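Local coordinates for glycosyl hydrolases family 2, sugar binding domain protein (Bacteroides uniformis str. 3978 T3 ii, PDB 6D1P) that probably hydrolyses O-glycosidic bonds as a family 2 glycoside hydrolase, a beta-glucuronidase from a human gut bacterium, at residues Met350-Glu355 / Trp576-Phe581; Gly598-Gln601 / Thr605-Glu608. All blocks are in the same frame, centred on the assembly; numbering follows the deposited sequence.

Interaction 1: residues Met350-Glu355 / Trp576-Phe581; sequences MQQIKE and WTFKDF. With NA (sodium ion), chain C.
Gln-352 and Ile-353, on helix 343-356 of the TIM barrel, meet Phe-578 in the loop that follows barrel strand 572-574. Gln-352 comes first along the helix and reaches the rim of the phenyl ring: its OE1 lies 3.6 Å from CZ of Phe-578, near the ring plane. The amide and ring planes stand 72° apart, so the two groups do not stack. NE2 of the same amide is hydrogen-bonded to Gly-604 O, which helps to fix the rotation of the group while OE1 borders the ring.

One residue on, Ile-353 covers a face of the ring. Its CG1 sits 3.4 Å from the ring centroid of Phe-578 and 4° off the normal, a CH-pi contact almost exactly over the centre. With chi2 at -177°, the ethyl branch runs on extended and brings CD1 to 3.7 Å from CD2 of Phe-578. Thr-328 of strand 321-329 touches both side chains, which places this apolar contact between the helix and the barrel wall.

No hydrogen bond joins residues 350-355 to 576-581, which meet by packing on the ring; about a turn earlier on the helix, Glu-349 adds a salt bridge to Lys-579 NZ. Two residues beyond Phe-578 the same loop binds a sodium ion, with Asp-333 as a further protein ligand: Asp-580 O lies 2.7 Å from the sodium, and water 1 lies 2.8 Å from it.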
loop_
_atom_site.group_PDB
_atom_site.type_symbol
_atom_site.label_atom_id
_atom_site.label_comp_id
_atom_site.label_asym_id
_atom_site.label_seq_id
_atom_site.Cartn_x
_atom_site.Cartn_y
_atom_site.Cartn_z
ATOM N N MET A 350 -16.234 20.856 18.695
ATOM C CA MET A 350 -16.182 22.277 19.031
ATOM C C MET A 350 -16.995 22.572 20.292
ATOM O O MET A 350 -16.537 23.312 21.174
ATOM C CB MET A 350 -16.655 23.115 17.841
ATOM C CG MET A 350 -15.821 22.916 16.572
ATOM S SD MET A 350 -14.041 23.099 16.849
ATOM C CE MET A 350 -13.952 24.797 17.404
ATOM N N GLN A 351 -18.174 21.951 20.430
ATOM C CA GLN A 351 -18.929 22.082 21.678
ATOM C C GLN A 351 -18.117 21.596 22.870
ATOM O O GLN A 351 -18.115 22.235 23.926
ATOM C CB GLN A 351 -20.258 21.319 21.599
ATOM C CG GLN A 351 -21.452 22.197 21.264
ATOM C CD GLN A 351 -22.748 21.412 21.101
ATOM O OE1 GLN A 351 -23.180 20.691 22.015
ATOM N NE2 GLN A 351 -23.385 21.557 19.931
ATOM N N GLN A 352 -17.422 20.469 22.723
ATOM C CA GLN A 352 -16.621 19.959 23.829
ATOM C C GLN A 352 -15.558 20.972 24.242
ATOM O O GLN A 352 -15.253 21.126 25.436
ATOM C CB GLN A 352 -15.975 18.637 23.420
ATOM C CG GLN A 352 -15.732 17.643 24.549
ATOM C CD GLN A 352 -15.095 16.341 24.031
ATOM O OE1 GLN A 352 -14.599 16.298 22.907
ATOM N NE2 GLN A 352 -15.104 15.293 24.848
ATOM N N ILE A 353 -14.993 21.675 23.260
ATOM C CA ILE A 353 -13.983 22.690 23.527
ATOM C C ILE A 353 -14.614 23.884 24.233
ATOM O O ILE A 353 -14.135 24.328 25.286
ATOM C CB ILE A 353 -13.292 23.102 22.211
ATOM C CG1 ILE A 353 -12.523 21.908 21.631
ATOM C CG2 ILE A 353 -12.403 24.320 22.422
ATOM C CD1 ILE A 353 -11.757 22.197 20.379
ATOM N N LYS A 354 -15.695 24.419 23.652
ATOM C CA LYS A 354 -16.415 25.528 24.269
ATOM C C LYS A 354 -16.796 25.210 25.712
ATOM O O LYS A 354 -16.581 26.026 26.612
ATOM C CB LYS A 354 -17.658 25.862 23.447
ATOM C CG LYS A 354 -18.477 26.999 24.048
ATOM C CD LYS A 354 -17.769 28.332 23.892
ATOM C CE LYS A 354 -18.551 29.456 24.582
ATOM N NZ LYS A 354 -18.044 30.786 24.132
ATOM N N GLU A 355 -17.311 24.000 25.956
ATOM C CA GLU A 355 -17.685 23.582 27.304
ATOM C C GLU A 355 -16.494 23.443 28.234
ATOM O O GLU A 355 -16.690 23.398 29.453
ATOM C CB GLU A 355 -18.428 22.249 27.249
ATOM C CG GLU A 355 -19.777 22.402 26.623
ATOM C CD GLU A 355 -20.403 21.087 26.238
ATOM O OE1 GLU A 355 -19.895 20.028 26.685
ATOM O OE2 GLU A 355 -21.398 21.122 25.470
ATOM N N TRP A 576 -1.098 23.078 23.620
ATOM C CA TRP A 576 -1.077 22.090 22.543
ATOM C C TRP A 576 -1.205 20.735 23.217
ATOM O O TRP A 576 -0.270 20.283 23.887
ATOM C CB TRP A 576 0.205 22.189 21.716
ATOM C CG TRP A 576 0.271 21.213 20.553
ATOM C CD1 TRP A 576 0.561 19.883 20.613
ATOM C CD2 TRP A 576 0.029 21.512 19.175
ATOM N NE1 TRP A 576 0.493 19.329 19.360
ATOM C CE2 TRP A 576 0.171 20.305 18.456
ATOM C CE3 TRP A 576 -0.293 22.686 18.478
ATOM C CZ2 TRP A 576 0.026 20.235 17.061
ATOM C CZ3 TRP A 576 -0.457 22.621 17.100
ATOM C CH2 TRP A 576 -0.299 21.397 16.402
ATOM N N THR A 577 -2.349 20.085 23.054
ATOM C CA THR A 577 -3.395 20.455 22.113
ATOM C C THR A 577 -4.671 19.871 22.693
ATOM O O THR A 577 -4.621 19.196 23.738
ATOM C CB THR A 577 -3.117 19.898 20.663
ATOM O OG1 THR A 577 -4.106 20.388 19.746
ATOM C CG2 THR A 577 -3.097 18.365 20.636
ATOM N N PHE A 578 -5.820 20.114 22.053
ATOM C CA PHE A 578 -7.075 19.654 22.652
ATOM C C PHE A 578 -7.160 18.132 22.673
ATOM O O PHE A 578 -7.497 17.532 23.706
ATOM C CB PHE A 578 -8.278 20.233 21.912
ATOM C CG PHE A 578 -9.601 19.755 22.460
ATOM C CD1 PHE A 578 -10.002 20.100 23.751
ATOM C CD2 PHE A 578 -10.440 18.952 21.691
ATOM C CE1 PHE A 578 -11.230 19.642 24.272
ATOM C CE2 PHE A 578 -11.656 18.497 22.188
ATOM C CZ PHE A 578 -12.058 18.831 23.486
ATOM N N LYS A 579 -6.844 17.492 21.540
ATOM C CA LYS A 579 -7.147 16.087 21.298
ATOM C C LYS A 579 -5.931 15.348 20.749
ATOM O O LYS A 579 -5.248 15.849 19.849
ATOM C CB LYS A 579 -8.323 15.971 20.315
ATOM C CG LYS A 579 -8.908 14.576 20.182
ATOM C CD LYS A 579 -10.247 14.614 19.436
ATOM C CE LYS A 579 -10.018 14.909 17.942
ATOM N NZ LYS A 579 -11.233 15.555 17.410
ATOM N N ASP A 580 -5.662 14.164 21.308
ATOM C CA ASP A 580 -4.690 13.243 20.732
ATOM C C ASP A 580 -4.915 13.126 19.235
ATOM O O ASP A 580 -6.050 12.969 18.782
ATOM C CB ASP A 580 -4.825 11.860 21.376
ATOM C CG ASP A 580 -4.297 11.811 22.788
ATOM O OD1 ASP A 580 -3.869 12.869 23.293
ATOM O OD2 ASP A 580 -4.313 10.700 23.396
ATOM N N PHE A 581 -3.836 13.201 18.465
ATOM C CA PHE A 581 -3.957 13.147 17.018
ATOM C C PHE A 581 -2.792 12.350 16.454
ATOM O O PHE A 581 -1.757 12.177 17.104
ATOM C CB PHE A 581 -3.996 14.552 16.413
ATOM C CG PHE A 581 -2.684 15.263 16.500
ATOM C CD1 PHE A 581 -2.356 15.988 17.636
ATOM C CD2 PHE A 581 -1.752 15.177 15.455
ATOM C CE1 PHE A 581 -1.138 16.634 17.731
ATOM C CE2 PHE A 581 -0.538 15.813 15.547
ATOM C CZ PHE A 581 -0.225 16.561 16.684
HETATM NA NA NA C . -7.390 14.320 16.923
HETATM O O HOH W 1 -7.104 17.117 16.909
#

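Interaction 2: residues Gly598-Gln601 / Thr605-Glu608; sequences GVVQ and TPKE
Lys-607 and Gln-601 tie the two arms of a hairpin-like turn of the TIM-barrel domain, in the loop between strand 594-595 and helix 609-617. The backbones form a single antiparallel bridge in which Val-600 and Pro-606 are a non-hydrogen-bonded pair, their CA atoms 4.0 Å apart. A bond lies on each side of this pair: Gln-601 N donates to Thr-605 O at 2.6 Å and is nearly straight (171° at the hydrogen), while Lys-607 N donates to Val-599 O at 2.8 Å and is more bent.

The lysine side chain adds a third bond to the two of the backbone. With CG set anti to the carbonyl carbon (chi1 -51°) and every later torsion extended, it runs stretched out along 598-599. Its CB passes 3.2 Å from Val-599 O, and NZ reaches Gly-598 O at 2.8 Å, approaching from 40° out of the carbonyl plane. Ser-517 O also holds NZ, and a salt bridge to Asp-580 OD1 links the chain just before helix 609-617 to the residue whose backbone O binds sodium.

Val-600 turns its CG1 over Pro-606, 3.6 Å from CA of that proline. Gln-601, its chain extended beyond CG, runs alongside Thr-605, and its NE2 comes 4.1 Å from CG2 of Thr-605. Gln-601 NE2 donates to water 2, which in turn donates to Pro-606 O, while OE1 accepts from Ala-769 N; both ends of the amide are therefore engaged.

Replacing Lys-607 with a methionine would probably leave Asp-580 without its positive mate and Gly-598 O without this donor. One ammonium serves a carboxylate and two backbone carbonyls, which suggests that its buried charge is largely balanced by Asp-580.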
loop_
_atom_site.group_PDB
_atom_site.type_symbol
_atom_site.label_atom_id
_atom_site.label_comp_id
_atom_site.label_asym_id
_atom_site.label_seq_id
_atom_site.Cartn_x
_atom_site.Cartn_y
_atom_site.Cartn_z
ATOM N N GLY A 598 -3.118 15.651 23.932
ATOM C CA GLY A 598 -4.485 16.096 24.083
ATOM C C GLY A 598 -4.942 16.036 25.529
ATOM O O GLY A 598 -4.340 15.379 26.376
ATOM N N VAL A 599 -6.024 16.754 25.842
ATOM C CA VAL A 599 -6.724 16.474 27.090
ATOM C C VAL A 599 -7.901 15.540 26.870
ATOM O O VAL A 599 -8.623 15.214 27.828
ATOM C CB VAL A 599 -7.164 17.764 27.825
ATOM C CG1 VAL A 599 -5.956 18.427 28.456
ATOM C CG2 VAL A 599 -7.871 18.742 26.887
ATOM N N VAL A 600 -8.110 15.086 25.634
ATOM C CA VAL A 600 -9.088 14.054 25.314
ATOM C C VAL A 600 -8.446 13.130 24.293
ATOM O O VAL A 600 -7.567 13.538 23.522
ATOM C CB VAL A 600 -10.426 14.610 24.751
ATOM C CG1 VAL A 600 -11.008 15.727 25.635
ATOM C CG2 VAL A 600 -10.253 15.092 23.334
ATOM N N GLN A 601 -8.909 11.879 24.287
ATOM C CA GLN A 601 -8.380 10.853 23.396
ATOM C C GLN A 601 -8.767 11.159 21.956
ATOM O O GLN A 601 -9.602 12.025 21.677
ATOM C CB GLN A 601 -8.909 9.474 23.792
ATOM C CG GLN A 601 -8.322 8.941 25.065
ATOM C CD GLN A 601 -8.745 7.524 25.329
ATOM O OE1 GLN A 601 -8.689 6.660 24.429
ATOM N NE2 GLN A 601 -9.188 7.261 26.560
ATOM N N THR A 605 -12.862 10.875 23.769
ATOM C CA THR A 605 -13.037 10.469 25.156
ATOM C C THR A 605 -12.177 11.366 26.033
ATOM O O THR A 605 -10.958 11.426 25.830
ATOM C CB THR A 605 -12.656 9.004 25.367
ATOM O OG1 THR A 605 -13.342 8.170 24.410
ATOM C CG2 THR A 605 -13.016 8.575 26.783
ATOM N N PRO A 606 -12.754 12.066 27.012
ATOM C CA PRO A 606 -11.954 12.981 27.841
ATOM C C PRO A 606 -10.959 12.267 28.744
ATOM O O PRO A 606 -11.280 11.270 29.391
ATOM C CB PRO A 606 -13.011 13.723 28.671
ATOM C CG PRO A 606 -14.276 13.623 27.845
ATOM C CD PRO A 606 -14.201 12.322 27.112
ATOM N N LYS A 607 -9.731 12.788 28.769
ATOM C CA LYS A 607 -8.802 12.486 29.845
ATOM C C LYS A 607 -9.187 13.298 31.081
ATOM O O LYS A 607 -9.997 14.222 31.017
ATOM C CB LYS A 607 -7.359 12.821 29.445
ATOM C CG LYS A 607 -6.891 12.251 28.105
ATOM C CD LYS A 607 -5.422 12.576 27.870
ATOM C CE LYS A 607 -4.974 12.175 26.461
ATOM N NZ LYS A 607 -3.601 12.661 26.067
ATOM N N GLU A 608 -8.579 12.967 32.213
ATOM C CA GLU A 608 -8.898 13.711 33.426
ATOM C C GLU A 608 -8.274 15.101 33.443
ATOM O O GLU A 608 -8.701 15.952 34.235
ATOM C CB GLU A 608 -8.489 12.889 34.650
ATOM C CG GLU A 608 -9.059 11.459 34.570
ATOM C CD GLU A 608 -9.407 10.854 35.919
ATOM O OE1 GLU A 608 -10.028 11.550 36.780
ATOM O OE2 GLU A 608 -9.044 9.679 36.121
HETATM O O HOH W 2 -9.324 9.143 28.657
#

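How the interactions relate
Both interactions lie in the TIM-barrel domain, with centres about 8 Å apart, and follow in series: residues 350-355 and 576-581 of interaction 1 precede 598-601 and 605-608 of interaction 2. The loop after strand 572-574, part of interaction 1, also touches residues 598-601 of interaction 2. Its Phe-578 O lies 2.7 Å from Val-599 N, a probable hydrogen bond, and Lys-579 CG packs 3.5 Å from Val-600 CG2. Helix 343-356 touches both loops, since Gln-352 also meets Pro-606. A contact made mainly by packing and a turn held mainly by hydrogen bonds thus continue into each other, joining the sodium-binding loop to the chain that leads into helix 609-617.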